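Local coordinates for protein ethyl acetate hydrolase (Pseudomonas veronii, PDB 5EFZ) that hydrolyses ethyl acetate to ethanol and acetate, acting as an esterase in the bacterial breakdown of short-chain methyl ketones such as 2-butanone, at residues K255-P260 and G336-D341; T66-T71 and W271-G276. One frame throughout, in Å; residues are numbered along the deposited sequence.

Overall arrangement
Both contacts join the helical region between strands 170-174 and 296-300 to two loops, one following strand 61-65 and one leading into helix 342-356, and each rests on one oblique aromatic pair with no hydrogen bond across it. Contact 1, toward the surface on helix 246-258, pairs two partly exposed rings. Contact 2, near the centre of the chain at the end of helix 263-274, pairs two buried rings beside the predicted catalytic residues; its indole N-H is bonded to Asp184, and a backbone amide of its loop binds an acetate ion. The two helices are consecutive, and the contacts adjoin: Tyr257 OH and Ser69 OG are hydrogen-bonded, and Phe338 packs against Trp67.

Contact 1: residues K255-P260 and G336-D341; sequences KRYFAP and GLFGTD
Phe338 and Tyr257 make this contact alone, reaching for each other from opposite directions across a gap of 11.2 Å between their CA atoms. The loop that carries Phe338 starts with a tight turn, in which Gly336 O accepts a hydrogen bond from Gly339 N at 3.1 Å. Leu337, within the turn, packs its side chain on Trp67. Next comes Phe338, whose CG stands anti to its own carbonyl carbon (chi1 -79°), sending the ring out toward helix 246-258. Its CE2 lies 4.1 Å above the plane of the Tyr257 ring, over the centre, while its CZ approaches Tyr257 CZ and OH, each at 3.8 Å; that hydroxyl is hydrogen-bonded to Ser69 OG. The planes are inclined at 47°, so the pair is neither a stack nor an edge-to-face contact. Phe258 CD2 lies in plane at the edge of the Tyr257 ring. The Phe338 side chain is about 7 Å from that of His334, the probable catalytic histidine, and about 5 Å from a bound acetate, so the pair lies beside the predicted active site without touching the triad. Gly339 then takes a positive phi of 82°, a conformation that suits glycine. Thr340 OG1 bonds to Asp332 OD2, and Asp341 N-caps helix 342-356 through a bond from Met344 N to OD1. The aromatic pair thus joins helix 246-258 to the link between strand 324-325 and helix 342-356.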
loop_
_atom_site.group_PDB
_atom_site.type_symbol
_atom_site.label_atom_id
_atom_site.label_comp_id
_atom_site.label_asym_id
_atom_site.label_seq_id
_atom_site.Cartn_x
_atom_site.Cartn_y
_atom_site.Cartn_z
ATOM N N LYS A 255 -16.009 -5.006 -0.658
ATOM C CA LYS A 255 -17.071 -4.019 -0.830
ATOM C C LYS A 255 -18.281 -4.353 0.051
ATOM O O LYS A 255 -18.891 -3.481 0.656
ATOM C CB LYS A 255 -17.500 -3.932 -2.293
ATOM C CG LYS A 255 -16.446 -3.271 -3.188
ATOM C CD LYS A 255 -16.927 -3.095 -4.631
ATOM C CE LYS A 255 -15.850 -2.421 -5.478
ATOM N NZ LYS A 255 -16.321 -2.292 -6.877
ATOM N N ARG A 256 -18.615 -5.634 0.112
ATOM C CA ARG A 256 -19.777 -6.075 0.886
ATOM C C ARG A 256 -19.597 -5.775 2.379
ATOM O O ARG A 256 -20.562 -5.419 3.060
ATOM C CB ARG A 256 -20.020 -7.572 0.645
ATOM C CG ARG A 256 -21.195 -8.164 1.399
ATOM C CD ARG A 256 -21.480 -9.624 0.976
ATOM N NE ARG A 256 -21.942 -9.680 -0.414
ATOM C CZ ARG A 256 -21.662 -10.653 -1.282
ATOM N NH1 ARG A 256 -20.940 -11.710 -0.917
ATOM N NH2 ARG A 256 -22.132 -10.584 -2.520
ATOM N N TYR A 257 -18.366 -5.880 2.870
ATOM C CA TYR A 257 -18.063 -5.623 4.289
ATOM C C TYR A 257 -18.386 -4.166 4.653
ATOM O O TYR A 257 -19.032 -3.897 5.670
ATOM C CB TYR A 257 -16.579 -5.939 4.599
ATOM C CG TYR A 257 -16.172 -5.554 6.020
ATOM C CD1 TYR A 257 -15.458 -4.405 6.263
ATOM C CD2 TYR A 257 -16.534 -6.350 7.103
ATOM C CE1 TYR A 257 -15.128 -4.020 7.572
ATOM C CE2 TYR A 257 -16.202 -5.982 8.410
ATOM C CZ TYR A 257 -15.493 -4.824 8.619
ATOM O OH TYR A 257 -15.148 -4.448 9.900
ATOM N N PHE A 258 -17.940 -3.232 3.826
ATOM C CA PHE A 258 -18.115 -1.812 4.135
ATOM C C PHE A 258 -19.460 -1.251 3.689
ATOM O O PHE A 258 -19.863 -0.211 4.188
ATOM C CB PHE A 258 -16.996 -0.963 3.503
ATOM C CG PHE A 258 -15.669 -1.091 4.220
ATOM C CD1 PHE A 258 -15.499 -0.513 5.476
ATOM C CD2 PHE A 258 -14.617 -1.814 3.663
ATOM C CE1 PHE A 258 -14.275 -0.637 6.165
ATOM C CE2 PHE A 258 -13.379 -1.934 4.337
ATOM C CZ PHE A 258 -13.235 -1.365 5.599
ATOM N N ALA A 259 -20.132 -1.908 2.747
ATOM C CA ALA A 259 -21.371 -1.355 2.157
ATOM C C ALA A 259 -22.443 -0.872 3.160
ATOM O O ALA A 259 -23.074 0.153 2.923
ATOM C CB ALA A 259 -22.021 -2.392 1.197
ATOM N N PRO A 260 -22.703 -1.627 4.240
ATOM C CA PRO A 260 -23.827 -1.164 5.073
ATOM C C PRO A 260 -23.423 -0.198 6.186
ATOM O O PRO A 260 -24.284 0.127 7.030
ATOM C CB PRO A 260 -24.352 -2.466 5.686
ATOM C CG PRO A 260 -23.072 -3.260 5.902
ATOM C CD PRO A 260 -22.200 -2.948 4.693
ATOM N N GLY A 336 -5.615 -10.352 8.316
ATOM C CA GLY A 336 -5.569 -11.628 9.029
ATOM C C GLY A 336 -6.228 -11.477 10.400
ATOM O O GLY A 336 -6.604 -12.466 11.014
ATOM N N LEU A 337 -6.425 -10.242 10.872
ATOM C CA LEU A 337 -7.176 -10.036 12.113
ATOM C C LEU A 337 -8.612 -10.544 11.990
ATOM O O LEU A 337 -9.246 -10.858 12.993
ATOM C CB LEU A 337 -7.198 -8.555 12.514
ATOM C CG LEU A 337 -5.889 -7.962 13.050
ATOM C CD1 LEU A 337 -6.015 -6.436 13.136
ATOM C CD2 LEU A 337 -5.537 -8.567 14.423
ATOM N N PHE A 338 -9.126 -10.600 10.760
ATOM C CA PHE A 338 -10.497 -11.022 10.509
ATOM C C PHE A 338 -10.680 -12.548 10.651
ATOM O O PHE A 338 -11.785 -13.071 10.474
ATOM C CB PHE A 338 -10.932 -10.578 9.116
ATOM C CG PHE A 338 -11.314 -9.114 9.039
ATOM C CD1 PHE A 338 -11.117 -8.260 10.134
ATOM C CD2 PHE A 338 -11.890 -8.599 7.881
ATOM C CE1 PHE A 338 -11.479 -6.902 10.075
ATOM C CE2 PHE A 338 -12.286 -7.252 7.819
ATOM C CZ PHE A 338 -12.076 -6.406 8.904
ATOM N N GLY A 339 -9.618 -13.250 10.986
ATOM C CA GLY A 339 -9.732 -14.684 11.211
ATOM C C GLY A 339 -9.702 -15.556 9.963
ATOM O O GLY A 339 -10.173 -16.689 9.989
ATOM N N THR A 340 -9.140 -15.042 8.872
ATOM C CA THR A 340 -9.006 -15.801 7.638
ATOM C C THR A 340 -7.938 -16.903 7.673
ATOM O O THR A 340 -7.988 -17.860 6.885
ATOM C CB THR A 340 -8.647 -14.844 6.467
ATOM O OG1 THR A 340 -7.572 -13.989 6.887
ATOM C CG2 THR A 340 -9.867 -13.967 6.136
ATOM N N ASP A 341 -6.964 -16.741 8.558
ATOM C CA ASP A 341 -5.779 -17.583 8.603
ATOM C C ASP A 341 -5.762 -18.384 9.915
ATOM O O ASP A 341 -5.399 -17.862 10.990
ATOM C CB ASP A 341 -4.524 -16.732 8.478
ATOM C CG ASP A 341 -3.253 -17.569 8.463
ATOM O OD1 ASP A 341 -3.280 -18.785 8.793
ATOM O OD2 ASP A 341 -2.198 -17.001 8.137
#

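Contact 2: residues T66-T71 and W271-G276; sequences TWYSGT and WKWQRG. With ACT (acetate ion), chain O.
Trp273 and Tyr68 meet deep inside the alpha/beta-hydrolase fold, where the end of helix 263-274 packs against the loop between strand 61-65 and helix 72-79. Their side chains cross at about a right angle. The six-membered ring of the indole approaches one face of the phenol: Trp273 CZ3 stands 4.0 Å above the plane of the Tyr68 ring, over its centre, and Trp273 CE3 comes to 3.8 Å from Tyr68 CD1. With the planes at 50°, the pair is oblique. Trp273 swings its indole to this position with CG anti to the backbone N (chi1 167°). The polar corner of the indole is satisfied by a hydrogen bond from NE1 to Asp184 OD2 which, with packing on helix 182-196, holds the ring beside the predicted nucleophile Ser151, about 5 Å away between side chains.

Tyr68 is the second residue of a type II beta turn from Trp67 to Gly70, closed by a bond of 3.0 Å from Gly70 N to Trp67 O. The turn presents the amide of Tyr68 to an acetate ion, probably from the crystallisation liquor, which also bonds to Ser151 OG, His334 NE2 and Met152 N. A ligand held by the amides of Tyr68 and Met152 is consistent with the oxyanion hole of this fold. Acetate CH3 lies 3.7 Å from Trp67 CD1, and Tyr68 N donates to acetate OXT at 2.8 Å with an N-H...O angle of 161°.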
loop_
_atom_site.group_PDB
_atom_site.type_symbol
_atom_site.label_atom_id
_atom_site.label_comp_id
_atom_site.label_asym_id
_atom_site.label_seq_id
_atom_site.Cartn_x
_atom_site.Cartn_y
_atom_site.Cartn_z
ATOM N N THR A 66 -12.309 -2.899 20.635
ATOM C CA THR A 66 -12.629 -3.269 19.249
ATOM C C THR A 66 -11.819 -2.402 18.285
ATOM O O THR A 66 -11.239 -1.360 18.677
ATOM C CB THR A 66 -14.154 -3.114 18.967
ATOM O OG1 THR A 66 -14.513 -1.746 19.142
ATOM C CG2 THR A 66 -15.011 -3.961 19.990
ATOM N N TRP A 67 -11.765 -2.836 17.029
ATOM C CA TRP A 67 -10.882 -2.212 16.066
ATOM C C TRP A 67 -11.666 -1.344 15.092
ATOM O O TRP A 67 -12.884 -1.178 15.219
ATOM C CB TRP A 67 -10.071 -3.278 15.305
ATOM C CG TRP A 67 -10.887 -4.379 14.669
ATOM C CD1 TRP A 67 -11.985 -4.244 13.847
ATOM C CD2 TRP A 67 -10.627 -5.792 14.767
ATOM N NE1 TRP A 67 -12.437 -5.493 13.448
ATOM C CE2 TRP A 67 -11.627 -6.456 14.004
ATOM C CE3 TRP A 67 -9.659 -6.555 15.434
ATOM C CZ2 TRP A 67 -11.667 -7.854 13.884
ATOM C CZ3 TRP A 67 -9.707 -7.945 15.326
ATOM C CH2 TRP A 67 -10.703 -8.579 14.555
ATOM N N TYR A 68 -10.947 -0.778 14.129
ATOM C CA TYR A 68 -11.556 0.123 13.151
ATOM C C TYR A 68 -12.666 -0.576 12.361
ATOM O O TYR A 68 -12.412 -1.619 11.796
ATOM C CB TYR A 68 -10.493 0.645 12.175
ATOM C CG TYR A 68 -11.122 1.467 11.052
ATOM C CD1 TYR A 68 -11.428 2.818 11.235
ATOM C CD2 TYR A 68 -11.407 0.886 9.810
ATOM C CE1 TYR A 68 -12.018 3.575 10.207
ATOM C CE2 TYR A 68 -12.002 1.642 8.768
ATOM C CZ TYR A 68 -12.292 2.972 8.986
ATOM O OH TYR A 68 -12.875 3.686 7.970
ATOM N N SER A 69 -13.868 0.032 12.318
ATOM C CA SER A 69 -15.044 -0.470 11.593
ATOM C C SER A 69 -15.668 -1.708 12.255
ATOM O O SER A 69 -16.682 -2.221 11.794
ATOM C CB SER A 69 -14.735 -0.768 10.100
ATOM O OG SER A 69 -14.038 -1.998 9.943
ATOM N N GLY A 70 -15.097 -2.137 13.370
ATOM C CA GLY A 70 -15.487 -3.392 13.982
ATOM C C GLY A 70 -16.408 -3.232 15.180
ATOM O O GLY A 70 -16.642 -2.118 15.695
ATOM N N THR A 71 -16.967 -4.354 15.612
ATOM C CA THR A 71 -17.800 -4.377 16.795
ATOM C C THR A 71 -17.396 -5.551 17.664
ATOM O O THR A 71 -16.529 -6.362 17.303
ATOM C CB THR A 71 -19.307 -4.517 16.477
ATOM O OG1 THR A 71 -19.544 -5.831 15.938
ATOM C CG2 THR A 71 -19.805 -3.410 15.474
ATOM N N TRP A 271 -10.355 9.276 12.381
ATOM C CA TRP A 271 -9.696 10.441 13.003
ATOM C C TRP A 271 -8.958 9.982 14.261
ATOM O O TRP A 271 -7.838 10.412 14.567
ATOM C CB TRP A 271 -10.737 11.527 13.369
ATOM C CG TRP A 271 -10.153 12.851 13.851
ATOM C CD1 TRP A 271 -9.940 13.991 13.094
ATOM C CD2 TRP A 271 -9.769 13.180 15.186
ATOM N NE1 TRP A 271 -9.429 14.993 13.892
ATOM C CE2 TRP A 271 -9.315 14.517 15.179
ATOM C CE3 TRP A 271 -9.765 12.468 16.398
ATOM C CZ2 TRP A 271 -8.842 15.151 16.324
ATOM C CZ3 TRP A 271 -9.282 13.096 17.545
ATOM C CH2 TRP A 271 -8.840 14.426 17.501
ATOM N N LYS A 272 -9.625 9.106 14.995
ATOM C CA LYS A 272 -9.109 8.608 16.264
ATOM C C LYS A 272 -7.833 7.786 16.005
ATOM O O LYS A 272 -6.805 7.952 16.670
ATOM C CB LYS A 272 -10.166 7.750 16.956
ATOM C CG LYS A 272 -9.745 7.231 18.333
ATOM C CD LYS A 272 -10.743 6.175 18.859
ATOM C CE LYS A 272 -12.205 6.640 18.820
ATOM N NZ LYS A 272 -13.016 5.556 19.508
ATOM N N TRP A 273 -7.961 6.857 15.065
ATOM C CA TRP A 273 -6.863 5.981 14.655
ATOM C C TRP A 273 -5.638 6.810 14.259
ATOM O O TRP A 273 -4.509 6.518 14.677
ATOM C CB TRP A 273 -7.371 5.096 13.496
ATOM C CG TRP A 273 -6.378 4.292 12.671
ATOM C CD1 TRP A 273 -5.066 3.974 12.955
ATOM C CD2 TRP A 273 -6.665 3.719 11.387
ATOM N NE1 TRP A 273 -4.527 3.232 11.892
ATOM C CE2 TRP A 273 -5.497 3.066 10.932
ATOM C CE3 TRP A 273 -7.804 3.716 10.574
ATOM C CZ2 TRP A 273 -5.441 2.403 9.687
ATOM C CZ3 TRP A 273 -7.744 3.063 9.332
ATOM C CH2 TRP A 273 -6.572 2.416 8.913
ATOM N N GLN A 274 -5.848 7.848 13.449
ATOM C CA GLN A 274 -4.733 8.697 13.012
ATOM C C GLN A 274 -3.891 9.276 14.148
ATOM O O GLN A 274 -2.709 9.579 13.974
ATOM C CB GLN A 274 -5.272 9.882 12.198
ATOM C CG GLN A 274 -5.664 9.520 10.781
ATOM C CD GLN A 274 -6.102 10.743 9.995
ATOM O OE1 GLN A 274 -6.926 11.538 10.475
ATOM N NE2 GLN A 274 -5.543 10.922 8.784
ATOM N N ARG A 275 -4.528 9.488 15.289
ATOM C CA ARG A 275 -3.905 10.271 16.368
ATOM C C ARG A 275 -3.525 9.473 17.604
ATOM O O ARG A 275 -3.081 10.059 18.591
ATOM C CB ARG A 275 -4.845 11.412 16.747
ATOM C CG ARG A 275 -4.763 12.565 15.727
ATOM C CD ARG A 275 -6.010 13.409 15.692
ATOM N NE ARG A 275 -5.917 14.368 14.579
ATOM C CZ ARG A 275 -6.258 14.078 13.322
ATOM N NH1 ARG A 275 -6.737 12.874 13.008
ATOM N NH2 ARG A 275 -6.106 14.987 12.373
ATOM N N GLY A 276 -3.657 8.148 17.536
ATOM C CA GLY A 276 -3.233 7.298 18.664
ATOM C C GLY A 276 -1.780 7.626 19.032
ATOM O O GLY A 276 -0.898 7.562 18.184
HETATM C C ACT O . -8.191 -1.943 12.249
HETATM O O ACT O . -7.126 -1.778 11.589
HETATM O OXT ACT O . -8.298 -1.322 13.360
HETATM C CH3 ACT O . -9.254 -2.856 11.740
#